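PDB 4R5O: quinonprotein alcohol dehydrogenase-like protein from Bacteroides thetaiotaomicron VPI-5482, which is of unknown function but binds calcium ions and joins an immunoglobulin-like beta-sandwich domain to a seven-bladed beta-propeller. Local coordinates for residues A[223-235]-A[277-289]. Residues are numbered along the deposited sequence; the frame is centred on the assembly and turned at random.
Sequences LLCFYNSIIYNGK and KINFVLAKDGNVY
Between two neighbouring blades of the beta-propeller, Ile230 and Tyr232 of one blade's innermost strand meet Phe280, Leu282 and Val288 of the next blade. Tyr232 lays one ring face over Val288, whose CG2 stands 3.6 Å from the ring centroid and 15° off the ring normal, a CH-pi contact. The ring swings out from the strand because chi1 (-174°) sets CG opposite the backbone N, and its hydroxyl hydrogen-bonds to Ile303 O. Replacing this tyrosine by an alanine is likely to open a gap over Val288 CG2 and leave the Ile303 carbonyl without this donor. Ile230 suits the middle of the interface because its two branches serve different neighbours: CG2 packs 3.5 Å from CB of Phe280, while CD1 reaches Val288 CG2 at 4.0 Å and Leu282 CB at 4.3 Å.

In a propeller the blades are radially arranged antiparallel sheets, and here strand 228-232 starts one sheet and strand 281-282 the next. Side chains and a water join them: water 1 donates to Ser229 O at 2.9 Å and accepts from Phe280 N, bridging a carbonyl and an amide that do not meet directly. The Phe280 ring turns its edge to the carbonyl O of Asn228.

Farther along, polar residues take over. The Asn228 amide lies against Ile278 O and Asn279 CA, its OD1 comes 3.6 Å from Asn279 CB, and its ND2 hydrogen-bonds to Asn239 OD1 and Thr328 OG1. Lys277, extended beyond CG, crosses Tyr227 at about a right angle, with CE 3.5 Å from the tyrosine CD1. Its methylenes suit the aromatic neighbour, while NZ hydrogen-bonds to the carbonyls of His324 and Ser326; Tyr227 OH hydrogen-bonds to His324 ND1.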
loop_
_atom_site.group_PDB
_atom_site.type_symbol
_atom_site.label_atom_id
_atom_site.label_comp_id
_atom_site.label_asym_id
_atom_site.label_seq_id
_atom_site.Cartn_x
_atom_site.Cartn_y
_atom_site.Cartn_z
ATOM N N LEU A 223 -19.365 10.712 12.563
ATOM C CA LEU A 223 -18.050 11.307 12.301
ATOM C C LEU A 223 -16.950 10.813 13.292
ATOM O O LEU A 223 -15.837 11.357 13.255
ATOM C CB LEU A 223 -18.117 12.865 12.356
ATOM C CG LEU A 223 -19.089 13.556 11.390
ATOM C CD1 LEU A 223 -19.149 15.028 11.658
ATOM C CD2 LEU A 223 -18.736 13.278 9.920
ATOM N N LEU A 224 -17.224 9.797 14.146
ATOM C CA LEU A 224 -16.160 9.288 15.034
ATOM C C LEU A 224 -15.221 8.428 14.190
ATOM O O LEU A 224 -15.626 7.394 13.670
ATOM C CB LEU A 224 -16.683 8.522 16.274
ATOM C CG LEU A 224 -15.631 7.757 17.134
ATOM C CD1 LEU A 224 -14.600 8.684 17.704
ATOM C CD2 LEU A 224 -16.284 6.976 18.234
ATOM N N CYS A 225 -13.982 8.871 14.065
ATOM C CA CYS A 225 -12.973 8.254 13.242
ATOM C C CYS A 225 -11.622 8.220 13.958
ATOM O O CYS A 225 -11.196 9.233 14.513
ATOM C CB CYS A 225 -12.864 9.014 11.916
ATOM S SG CYS A 225 -11.757 8.234 10.717
ATOM N N PHE A 226 -10.914 7.074 13.887
ATOM C CA PHE A 226 -9.547 7.034 14.396
ATOM C C PHE A 226 -8.664 7.337 13.205
ATOM O O PHE A 226 -8.329 6.421 12.446
ATOM C CB PHE A 226 -9.155 5.711 15.115
ATOM C CG PHE A 226 -9.991 5.115 16.226
ATOM C CD1 PHE A 226 -11.014 5.849 16.829
ATOM C CD2 PHE A 226 -9.732 3.829 16.701
ATOM C CE1 PHE A 226 -11.811 5.283 17.835
ATOM C CE2 PHE A 226 -10.490 3.283 17.750
ATOM C CZ PHE A 226 -11.546 4.002 18.286
ATOM N N TYR A 227 -8.333 8.619 12.986
ATOM C CA TYR A 227 -7.483 9.039 11.854
ATOM C C TYR A 227 -6.158 8.354 11.974
ATOM O O TYR A 227 -5.596 7.956 10.969
ATOM C CB TYR A 227 -7.330 10.568 11.790
ATOM C CG TYR A 227 -8.663 11.249 11.560
ATOM C CD1 TYR A 227 -9.311 11.159 10.329
ATOM C CD2 TYR A 227 -9.307 11.930 12.588
ATOM C CE1 TYR A 227 -10.557 11.745 10.123
ATOM C CE2 TYR A 227 -10.549 12.526 12.389
ATOM C CZ TYR A 227 -11.163 12.440 11.150
ATOM O OH TYR A 227 -12.390 13.007 10.936
ATOM N N ASN A 228 -5.710 8.130 13.219
ATOM C CA ASN A 228 -4.499 7.407 13.591
ATOM C C ASN A 228 -4.738 6.686 14.865
ATOM O O ASN A 228 -5.448 7.197 15.733
ATOM C CB ASN A 228 -3.288 8.337 13.722
ATOM C CG ASN A 228 -2.980 9.101 12.485
ATOM O OD1 ASN A 228 -2.371 8.593 11.547
ATOM N ND2 ASN A 228 -3.517 10.299 12.426
ATOM N N SER A 229 -4.161 5.499 14.982
ATOM C CA SER A 229 -4.284 4.633 16.154
ATOM C C SER A 229 -3.061 3.720 16.258
ATOM O O SER A 229 -2.234 3.696 15.342
ATOM C CB SER A 229 -5.575 3.818 16.099
ATOM O OG SER A 229 -5.678 3.072 14.901
ATOM N N ILE A 230 -2.920 3.021 17.399
ATOM C CA ILE A 230 -1.830 2.093 17.690
ATOM C C ILE A 230 -2.275 1.175 18.809
ATOM O O ILE A 230 -3.136 1.558 19.609
ATOM C CB ILE A 230 -0.504 2.839 18.044
ATOM C CG1 ILE A 230 0.744 1.934 17.839
ATOM C CG2 ILE A 230 -0.554 3.506 19.438
ATOM C CD1 ILE A 230 2.096 2.571 17.922
ATOM N N ILE A 231 -1.708 -0.047 18.855
ATOM C CA ILE A 231 -1.941 -0.975 19.950
ATOM C C ILE A 231 -0.783 -0.783 20.915
ATOM O O ILE A 231 0.378 -0.801 20.491
ATOM C CB ILE A 231 -2.138 -2.458 19.523
ATOM C CG1 ILE A 231 -3.160 -2.629 18.388
ATOM C CG2 ILE A 231 -2.450 -3.357 20.722
ATOM C CD1 ILE A 231 -4.532 -2.099 18.589
ATOM N N TYR A 232 -1.096 -0.575 22.196
ATOM C CA TYR A 232 -0.082 -0.366 23.213
ATOM C C TYR A 232 -0.599 -0.827 24.540
ATOM O O TYR A 232 -1.630 -0.320 25.004
ATOM C CB TYR A 232 0.308 1.121 23.258
ATOM C CG TYR A 232 1.453 1.480 24.177
ATOM C CD1 TYR A 232 2.673 0.809 24.095
ATOM C CD2 TYR A 232 1.386 2.607 24.993
ATOM C CE1 TYR A 232 3.757 1.173 24.883
ATOM C CE2 TYR A 232 2.478 3.009 25.761
ATOM C CZ TYR A 232 3.673 2.296 25.688
ATOM O OH TYR A 232 4.801 2.693 26.382
ATOM N N ASN A 233 0.114 -1.805 25.152
ATOM C CA ASN A 233 -0.194 -2.384 26.462
ATOM C C ASN A 233 -1.682 -2.710 26.621
ATOM O O ASN A 233 -2.329 -2.223 27.566
ATOM C CB ASN A 233 0.238 -1.455 27.597
ATOM C CG ASN A 233 1.630 -1.728 28.070
ATOM O OD1 ASN A 233 2.627 -1.379 27.414
ATOM N ND2 ASN A 233 1.711 -2.409 29.209
ATOM N N GLY A 234 -2.194 -3.525 25.695
ATOM C CA GLY A 234 -3.570 -3.995 25.711
ATOM C C GLY A 234 -4.623 -2.958 25.399
ATOM O O GLY A 234 -5.819 -3.253 25.520
ATOM N N LYS A 235 -4.191 -1.757 24.946
ATOM C CA LYS A 235 -5.095 -0.655 24.615
ATOM C C LYS A 235 -4.950 -0.191 23.178
ATOM O O LYS A 235 -3.891 -0.338 22.577
ATOM C CB LYS A 235 -4.861 0.573 25.538
ATOM C CG LYS A 235 -4.921 0.326 27.057
ATOM C CD LYS A 235 -6.268 -0.150 27.553
ATOM C CE LYS A 235 -6.208 -0.446 29.035
ATOM N NZ LYS A 235 -7.541 -0.832 29.585
ATOM N N LYS A 277 -4.506 16.031 12.785
ATOM C CA LYS A 277 -4.131 14.646 12.579
ATOM C C LYS A 277 -2.689 14.453 12.890
ATOM O O LYS A 277 -1.841 15.149 12.314
ATOM C CB LYS A 277 -4.403 14.183 11.146
ATOM C CG LYS A 277 -5.825 14.218 10.708
ATOM C CD LYS A 277 -5.913 13.592 9.367
ATOM C CE LYS A 277 -7.314 13.664 8.844
ATOM N NZ LYS A 277 -7.453 12.888 7.591
ATOM N N ILE A 278 -2.402 13.522 13.795
ATOM C CA ILE A 278 -1.036 13.127 14.146
ATOM C C ILE A 278 -1.095 11.647 14.559
ATOM O O ILE A 278 -2.077 11.184 15.141
ATOM C CB ILE A 278 -0.331 14.031 15.201
ATOM C CG1 ILE A 278 1.188 13.708 15.358
ATOM C CG2 ILE A 278 -1.045 14.032 16.510
ATOM C CD1 ILE A 278 2.088 13.790 14.077
ATOM N N ASN A 279 -0.058 10.905 14.175
ATOM C CA ASN A 279 0.029 9.485 14.440
ATOM C C ASN A 279 0.749 9.200 15.767
ATOM O O ASN A 279 1.168 10.108 16.472
ATOM C CB ASN A 279 0.758 8.791 13.268
ATOM C CG ASN A 279 2.176 9.191 13.039
ATOM O OD1 ASN A 279 2.580 10.341 13.253
ATOM N ND2 ASN A 279 2.957 8.240 12.555
ATOM N N PHE A 280 0.813 7.911 16.105
ATOM C CA PHE A 280 1.502 7.319 17.250
ATOM C C PHE A 280 2.617 6.448 16.745
ATOM O O PHE A 280 2.377 5.623 15.853
ATOM C CB PHE A 280 0.540 6.509 18.131
ATOM C CG PHE A 280 -0.651 7.271 18.638
ATOM C CD1 PHE A 280 -1.781 7.417 17.856
ATOM C CD2 PHE A 280 -0.658 7.812 19.914
ATOM C CE1 PHE A 280 -2.874 8.156 18.311
ATOM C CE2 PHE A 280 -1.754 8.536 20.377
ATOM C CZ PHE A 280 -2.860 8.698 19.573
ATOM N N VAL A 281 3.828 6.622 17.273
ATOM C CA VAL A 281 4.940 5.797 16.819
ATOM C C VAL A 281 5.541 5.064 18.023
ATOM O O VAL A 281 5.680 5.636 19.102
ATOM C CB VAL A 281 6.031 6.596 16.027
ATOM C CG1 VAL A 281 5.471 7.166 14.728
ATOM C CG2 VAL A 281 6.674 7.707 16.857
ATOM N N LEU A 282 5.883 3.791 17.825
ATOM C CA LEU A 282 6.586 3.002 18.838
ATOM C C LEU A 282 8.077 3.233 18.641
ATOM O O LEU A 282 8.595 2.896 17.577
ATOM C CB LEU A 282 6.206 1.509 18.781
ATOM C CG LEU A 282 6.940 0.598 19.784
ATOM C CD1 LEU A 282 6.473 0.854 21.246
ATOM C CD2 LEU A 282 6.772 -0.851 19.413
ATOM N N ALA A 283 8.744 3.889 19.609
ATOM C CA ALA A 283 10.176 4.215 19.509
ATOM C C ALA A 283 11.042 3.090 20.066
ATOM O O ALA A 283 10.509 2.126 20.630
ATOM C CB ALA A 283 10.479 5.505 20.225
ATOM N N LYS A 284 12.390 3.202 19.877
ATOM C CA LYS A 284 13.372 2.164 20.261
ATOM C C LYS A 284 13.430 1.995 21.787
ATOM O O LYS A 284 13.778 0.908 22.238
ATOM C CB LYS A 284 14.775 2.452 19.712
ATOM C CG LYS A 284 15.671 1.216 19.737
ATOM C CD LYS A 284 17.111 1.540 19.467
ATOM C CE LYS A 284 17.956 0.306 19.647
ATOM N NZ LYS A 284 19.397 0.609 19.478
ATOM N N ASP A 285 13.018 3.004 22.571
ATOM C CA ASP A 285 12.966 2.897 24.031
ATOM C C ASP A 285 11.771 2.009 24.505
ATOM O O ASP A 285 11.622 1.775 25.709
ATOM C CB ASP A 285 12.859 4.293 24.661
ATOM C CG ASP A 285 11.599 5.078 24.368
ATOM O OD1 ASP A 285 10.811 4.644 23.509
ATOM O OD2 ASP A 285 11.409 6.127 24.988
ATOM N N GLY A 286 10.940 1.560 23.555
ATOM C CA GLY A 286 9.775 0.707 23.784
ATOM C C GLY A 286 8.526 1.472 24.146
ATOM O O GLY A 286 7.507 0.868 24.494
ATOM N N ASN A 287 8.600 2.815 24.070
ATOM C CA ASN A 287 7.497 3.709 24.408
ATOM C C ASN A 287 6.816 4.238 23.145
ATOM O O ASN A 287 7.379 4.163 22.051
ATOM C CB ASN A 287 7.974 4.873 25.288
ATOM C CG ASN A 287 8.335 4.454 26.691
ATOM O OD1 ASN A 287 9.348 4.875 27.243
ATOM N ND2 ASN A 287 7.591 3.529 27.264
ATOM N N VAL A 288 5.566 4.720 23.305
ATOM C CA VAL A 288 4.772 5.267 22.210
ATOM C C VAL A 288 4.830 6.757 22.323
ATOM O O VAL A 288 4.699 7.300 23.417
ATOM C CB VAL A 288 3.329 4.713 22.190
ATOM C CG1 VAL A 288 2.392 5.565 21.335
ATOM C CG2 VAL A 288 3.350 3.269 21.701
ATOM N N TYR A 289 5.040 7.415 21.180
ATOM C CA TYR A 289 5.128 8.856 21.070
ATOM C C TYR A 289 4.096 9.410 20.144
ATOM O O TYR A 289 3.832 8.843 19.093
ATOM C CB TYR A 289 6.522 9.269 20.562
ATOM C CG TYR A 289 7.638 9.071 21.553
ATOM C CD1 TYR A 289 8.168 7.807 21.791
ATOM C CD2 TYR A 289 8.257 10.160 22.156
ATOM C CE1 TYR A 289 9.219 7.619 22.688
ATOM C CE2 TYR A 289 9.321 9.990 23.046
ATOM C CZ TYR A 289 9.799 8.716 23.306
ATOM O OH TYR A 289 10.867 8.559 24.144
HETATM O O HOH W 1 -0.572 5.837 14.313
#